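Local coordinates for protein cysteine protease (Xylella fastidiosa, PDB 3OIS) that binds UDP in the crystal and probably cleaves peptide bonds as a papain-family (C1) cysteine protease, at residues A[70-84]-A[100-112]. Sequence-based numbering, arbitrary orientation.
Sequences YDQGRIGSCTANALA and FIPSRLFIYYNER
Ala80 and Arg104 bring the two backbones together, their CA atoms 5.2 Å apart, and Ala84 does the same with Pro102. Helix segments 78-84 and 104-112 approach to 8.5 Å between axes, their N-to-C directions 130° apart. Such closeness rests on alanine: Ala80 is a knob set in a hole formed by Arg104, Ile107, Tyr108 and Glu111, and one turn on, Ala84 CB packs 3.6 Å from Arg104 CG.

Past that point the Arg104 chain bends at chi3 and crosses Tyr70 at a slant, the ring plane inclined 35° to the guanidinium. Tyr70 CB lies over one guanidinium face. At the edge, NH1 gives a weak hydrogen bond to Asp71 O (3.3 Å), while NH2 shares two waters with Asp71, one link of each water weak, and forms a salt bridge with Glu141. One side chain thus ties the loop ahead of helix 78-93 to the start of helix 104-114.

In the papain fold the long central helix of the helical domain carries the catalytic cysteine at its N-terminal end, at the cleft facing the beta-rich domain; helix 78-93, with Cys78 in its first turn and touching His237, fits that role, and helix 104-114 packs against it within the same domain.

Near the Cys78 end, Tyr108 lays its ring against the turn entering the helix. With CG anti to the backbone N (chi1 -171°), it offers a face to Ser77, whose CA stands 4.2 Å from the centroid, almost on the normal, a CH-pi contact. Arg112 NE lies over the opposite face, and Asp121 takes the hydroxyl and also Gly76 N. Ile75 CD1 meets Leu105 CD2 beside it. Farther along, Thr79 OG1 donates to the syn lone pair of Glu111 OE2 at 2.7 Å, a bond that ties the carboxylate to the helix 78-84 segment.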
loop_
_atom_site.group_PDB
_atom_site.type_symbol
_atom_site.label_atom_id
_atom_site.label_comp_id
_atom_site.label_asym_id
_atom_site.label_seq_id
_atom_site.Cartn_x
_atom_site.Cartn_y
_atom_site.Cartn_z
ATOM N N TYR A 70 -2.850 9.724 4.006
ATOM C CA TYR A 70 -1.799 10.543 3.413
ATOM C C TYR A 70 -2.122 10.910 2.002
ATOM O O TYR A 70 -3.091 10.431 1.450
ATOM C CB TYR A 70 -0.474 9.736 3.340
ATOM C CG TYR A 70 -0.124 8.798 4.519
ATOM C CD1 TYR A 70 -0.186 9.236 5.880
ATOM C CD2 TYR A 70 0.166 7.454 4.292
ATOM C CE1 TYR A 70 0.159 8.413 6.915
ATOM C CE2 TYR A 70 0.493 6.592 5.358
ATOM C CZ TYR A 70 0.511 7.080 6.674
ATOM O OH TYR A 70 0.843 6.256 7.743
ATOM N N ASP A 71 -1.273 11.764 1.409
ATOM C CA ASP A 71 -1.458 12.072 0.001
ATOM C C ASP A 71 -0.119 11.781 -0.674
ATOM O O ASP A 71 0.876 12.503 -0.426
ATOM C CB ASP A 71 -1.835 13.550 -0.176
ATOM C CG ASP A 71 -2.177 13.909 -1.597
ATOM O OD1 ASP A 71 -1.853 13.150 -2.557
ATOM O OD2 ASP A 71 -2.768 15.026 -1.804
ATOM N N GLN A 72 -0.041 10.735 -1.523
ATOM C CA GLN A 72 1.272 10.424 -2.099
ATOM C C GLN A 72 1.655 11.368 -3.192
ATOM O O GLN A 72 2.798 11.372 -3.614
ATOM C CB GLN A 72 1.245 9.009 -2.640
ATOM C CG GLN A 72 0.427 8.849 -3.907
ATOM C CD GLN A 72 0.552 7.399 -4.383
ATOM O OE1 GLN A 72 1.329 7.052 -5.359
ATOM N NE2 GLN A 72 -0.247 6.568 -3.815
ATOM N N GLY A 73 0.714 12.219 -3.626
ATOM C CA GLY A 73 0.999 13.170 -4.726
ATOM C C GLY A 73 1.477 12.516 -6.026
ATOM O O GLY A 73 0.916 11.478 -6.488
ATOM N N ARG A 74 2.444 13.168 -6.659
ATOM C CA ARG A 74 2.673 12.950 -8.083
ATOM C C ARG A 74 3.763 11.937 -8.364
ATOM O O ARG A 74 4.315 11.945 -9.494
ATOM C CB ARG A 74 3.111 14.307 -8.683
ATOM C CG ARG A 74 2.026 15.384 -8.561
ATOM C CD ARG A 74 2.584 16.756 -8.976
ATOM N NE ARG A 74 3.433 17.206 -7.906
ATOM C CZ ARG A 74 4.291 18.235 -7.999
ATOM N NH1 ARG A 74 4.381 18.921 -9.161
ATOM N NH2 ARG A 74 5.020 18.573 -6.938
ATOM N N ILE A 75 4.084 11.118 -7.395
ATOM C CA ILE A 75 5.057 10.041 -7.616
ATOM C C ILE A 75 4.429 8.636 -7.383
ATOM O O ILE A 75 3.297 8.498 -6.874
ATOM C CB ILE A 75 6.293 10.288 -6.705
ATOM C CG1 ILE A 75 5.938 10.229 -5.173
ATOM C CG2 ILE A 75 7.101 11.495 -7.218
ATOM C CD1 ILE A 75 7.289 10.292 -4.258
ATOM N N GLY A 76 5.233 7.585 -7.665
ATOM C CA GLY A 76 4.730 6.184 -7.694
ATOM C C GLY A 76 4.986 5.431 -6.406
ATOM O O GLY A 76 5.532 4.295 -6.403
ATOM N N SER A 77 4.627 6.108 -5.288
ATOM C CA SER A 77 5.027 5.650 -3.995
ATOM C C SER A 77 3.913 4.901 -3.274
ATOM O O SER A 77 3.954 4.789 -2.042
ATOM C CB SER A 77 5.562 6.860 -3.188
ATOM O OG SER A 77 4.491 7.784 -3.025
ATOM N N CYS A 78 2.928 4.391 -4.016
ATOM C CA CYS A 78 1.744 3.792 -3.327
ATOM C C CYS A 78 2.155 2.641 -2.387
ATOM O O CYS A 78 1.563 2.524 -1.267
ATOM C CB CYS A 78 0.636 3.244 -4.275
ATOM S SG CYS A 78 1.310 1.955 -5.395
ATOM N N THR A 79 3.107 1.774 -2.803
ATOM C CA THR A 79 3.495 0.684 -1.929
ATOM C C THR A 79 4.035 1.272 -0.617
ATOM O O THR A 79 3.732 0.707 0.440
ATOM C CB THR A 79 4.479 -0.310 -2.541
ATOM O OG1 THR A 79 5.735 0.363 -2.767
ATOM C CG2 THR A 79 3.913 -0.829 -3.854
ATOM N N ALA A 80 4.824 2.370 -0.626
ATOM C CA ALA A 80 5.380 2.922 0.609
ATOM C C ALA A 80 4.302 3.577 1.448
ATOM O O ALA A 80 4.424 3.641 2.721
ATOM C CB ALA A 80 6.367 3.950 0.247
ATOM N N ASN A 81 3.294 4.130 0.770
ATOM C CA ASN A 81 2.152 4.746 1.486
ATOM C C ASN A 81 1.276 3.727 2.206
ATOM O O ASN A 81 0.930 3.914 3.412
ATOM C CB ASN A 81 1.295 5.611 0.559
ATOM C CG ASN A 81 1.926 6.936 0.261
ATOM O OD1 ASN A 81 2.995 7.026 -0.454
ATOM N ND2 ASN A 81 1.340 7.978 0.771
ATOM N N ALA A 82 0.986 2.607 1.527
ATOM C CA ALA A 82 0.238 1.528 2.113
ATOM C C ALA A 82 1.037 0.926 3.292
ATOM O O ALA A 82 0.478 0.699 4.352
ATOM C CB ALA A 82 -0.079 0.421 1.076
ATOM N N LEU A 83 2.347 0.677 3.089
ATOM C CA LEU A 83 3.132 0.062 4.119
ATOM C C LEU A 83 3.420 1.007 5.294
ATOM O O LEU A 83 3.462 0.536 6.467
ATOM C CB LEU A 83 4.455 -0.447 3.532
ATOM C CG LEU A 83 4.252 -1.739 2.711
ATOM C CD1 LEU A 83 5.617 -2.066 1.868
ATOM C CD2 LEU A 83 3.846 -2.986 3.599
ATOM N N ALA A 84 3.612 2.308 5.031
ATOM C CA ALA A 84 3.754 3.330 6.119
ATOM C C ALA A 84 2.556 3.237 7.036
ATOM O O ALA A 84 2.735 3.246 8.285
ATOM C CB ALA A 84 3.856 4.731 5.554
ATOM N N PHE A 100 4.086 8.507 15.122
ATOM C CA PHE A 100 4.623 9.339 14.038
ATOM C C PHE A 100 4.189 8.739 12.715
ATOM O O PHE A 100 3.885 7.556 12.673
ATOM C CB PHE A 100 6.178 9.464 14.095
ATOM C CG PHE A 100 6.892 8.126 14.082
ATOM C CD1 PHE A 100 7.269 7.526 15.251
ATOM C CD2 PHE A 100 7.135 7.447 12.881
ATOM C CE1 PHE A 100 7.913 6.272 15.258
ATOM C CE2 PHE A 100 7.788 6.182 12.872
ATOM C CZ PHE A 100 8.155 5.588 14.064
ATOM N N ILE A 101 4.171 9.550 11.659
ATOM C CA ILE A 101 3.975 9.020 10.299
ATOM C C ILE A 101 5.358 8.454 9.887
ATOM O O ILE A 101 6.346 9.165 9.978
ATOM C CB ILE A 101 3.575 10.124 9.339
ATOM C CG1 ILE A 101 2.126 10.597 9.647
ATOM C CG2 ILE A 101 3.523 9.575 7.900
ATOM C CD1 ILE A 101 1.726 11.911 8.866
ATOM N N PRO A 102 5.412 7.165 9.499
ATOM C CA PRO A 102 6.702 6.614 9.020
ATOM C C PRO A 102 7.136 7.290 7.712
ATOM O O PRO A 102 6.271 7.680 6.888
ATOM C CB PRO A 102 6.400 5.124 8.764
ATOM C CG PRO A 102 5.192 4.834 9.623
ATOM C CD PRO A 102 4.387 6.098 9.630
ATOM N N SER A 103 8.444 7.500 7.557
ATOM C CA SER A 103 8.996 8.092 6.307
ATOM C C SER A 103 8.740 7.284 5.024
ATOM O O SER A 103 9.424 6.288 4.757
ATOM C CB SER A 103 10.508 8.335 6.419
ATOM O OG SER A 103 10.916 8.885 5.190
ATOM N N ARG A 104 7.799 7.766 4.219
ATOM C CA ARG A 104 7.411 7.082 2.960
ATOM C C ARG A 104 8.534 7.135 1.952
ATOM O O ARG A 104 8.779 6.142 1.252
ATOM C CB ARG A 104 6.166 7.746 2.406
ATOM C CG ARG A 104 4.898 7.326 3.282
ATOM C CD ARG A 104 3.705 8.247 2.940
ATOM N NE ARG A 104 3.893 9.661 3.309
ATOM C CZ ARG A 104 3.300 10.726 2.749
ATOM N NH1 ARG A 104 2.474 10.613 1.703
ATOM N NH2 ARG A 104 3.606 11.973 3.259
ATOM N N LEU A 105 9.268 8.256 1.904
ATOM C CA LEU A 105 10.364 8.312 0.909
ATOM C C LEU A 105 11.527 7.434 1.349
ATOM O O LEU A 105 12.206 6.910 0.516
ATOM C CB LEU A 105 10.914 9.725 0.740
ATOM C CG LEU A 105 9.986 10.669 -0.027
ATOM C CD1 LEU A 105 10.771 11.976 -0.286
ATOM C CD2 LEU A 105 9.569 10.038 -1.388
ATOM N N PHE A 106 11.726 7.265 2.689
ATOM C CA PHE A 106 12.747 6.309 3.127
ATOM C C PHE A 106 12.384 4.871 2.576
ATOM O O PHE A 106 13.269 4.096 2.094
ATOM C CB PHE A 106 12.806 6.211 4.663
ATOM C CG PHE A 106 13.866 5.280 5.171
ATOM C CD1 PHE A 106 15.172 5.760 5.391
ATOM C CD2 PHE A 106 13.582 3.919 5.436
ATOM C CE1 PHE A 106 16.130 4.912 5.853
ATOM C CE2 PHE A 106 14.579 3.043 5.886
ATOM C CZ PHE A 106 15.879 3.591 6.086
ATOM N N ILE A 107 11.145 4.472 2.698
ATOM C CA ILE A 107 10.756 3.179 2.162
ATOM C C ILE A 107 10.977 3.164 0.653
ATOM O O ILE A 107 11.567 2.217 0.165
ATOM C CB ILE A 107 9.340 2.763 2.545
ATOM C CG1 ILE A 107 9.197 2.619 4.094
ATOM C CG2 ILE A 107 8.842 1.428 1.862
ATOM C CD1 ILE A 107 7.770 2.648 4.458
ATOM N N TYR A 108 10.467 4.166 -0.038
ATOM C CA TYR A 108 10.462 4.183 -1.527
ATOM C C TYR A 108 11.901 4.218 -2.067
ATOM O O TYR A 108 12.193 3.599 -3.073
ATOM C CB TYR A 108 9.585 5.340 -2.060
ATOM C CG TYR A 108 9.340 5.319 -3.578
ATOM C CD1 TYR A 108 9.048 4.082 -4.243
ATOM C CD2 TYR A 108 9.297 6.523 -4.299
ATOM C CE1 TYR A 108 8.767 4.089 -5.638
ATOM C CE2 TYR A 108 9.091 6.546 -5.699
ATOM C CZ TYR A 108 8.843 5.298 -6.343
ATOM O OH TYR A 108 8.579 5.363 -7.674
ATOM N N TYR A 109 12.803 4.953 -1.412
ATOM C CA TYR A 109 14.194 5.038 -1.899
ATOM C C TYR A 109 14.828 3.641 -1.784
ATOM O O TYR A 109 15.388 3.082 -2.771
ATOM C CB TYR A 109 14.978 6.108 -1.077
ATOM C CG TYR A 109 16.404 6.198 -1.527
ATOM C CD1 TYR A 109 16.753 7.142 -2.436
ATOM C CD2 TYR A 109 17.372 5.320 -1.064
ATOM C CE1 TYR A 109 18.060 7.204 -2.928
ATOM C CE2 TYR A 109 18.728 5.431 -1.532
ATOM C CZ TYR A 109 19.014 6.325 -2.423
ATOM O OH TYR A 109 20.301 6.389 -2.807
ATOM N N ASN A 110 14.665 2.990 -0.624
ATOM C CA ASN A 110 15.242 1.721 -0.462
ATOM C C ASN A 110 14.604 0.623 -1.294
ATOM O O ASN A 110 15.302 -0.293 -1.725
ATOM C CB ASN A 110 15.338 1.405 1.046
ATOM C CG ASN A 110 16.408 2.299 1.710
ATOM O OD1 ASN A 110 17.572 2.212 1.392
ATOM N ND2 ASN A 110 15.980 3.183 2.586
ATOM N N GLU A 111 13.297 0.699 -1.564
ATOM C CA GLU A 111 12.706 -0.282 -2.483
ATOM C C GLU A 111 13.413 -0.219 -3.842
ATOM O O GLU A 111 13.670 -1.233 -4.413
ATOM C CB GLU A 111 11.219 0.021 -2.759
ATOM C CG GLU A 111 10.330 -0.252 -1.589
ATOM C CD GLU A 111 8.910 0.285 -1.773
ATOM O OE1 GLU A 111 8.737 1.433 -2.184
ATOM O OE2 GLU A 111 7.976 -0.546 -1.555
ATOM N N ARG A 112 13.762 0.963 -4.315
ATOM C CA ARG A 112 14.316 1.127 -5.687
ATOM C C ARG A 112 15.841 0.775 -5.709
ATOM O O ARG A 112 16.416 0.739 -6.742
ATOM C CB ARG A 112 14.053 2.526 -6.182
ATOM C CG ARG A 112 12.478 2.532 -6.558
ATOM C CD ARG A 112 12.069 3.906 -7.081
ATOM N NE ARG A 112 12.193 4.730 -5.919
ATOM C CZ ARG A 112 12.715 5.914 -5.928
ATOM N NH1 ARG A 112 13.094 6.463 -7.098
ATOM N NH2 ARG A 112 12.788 6.547 -4.771
HETATM O O HOH W 1 0.706 13.184 2.896
HETATM O O HOH W 2 2.462 14.629 1.846
#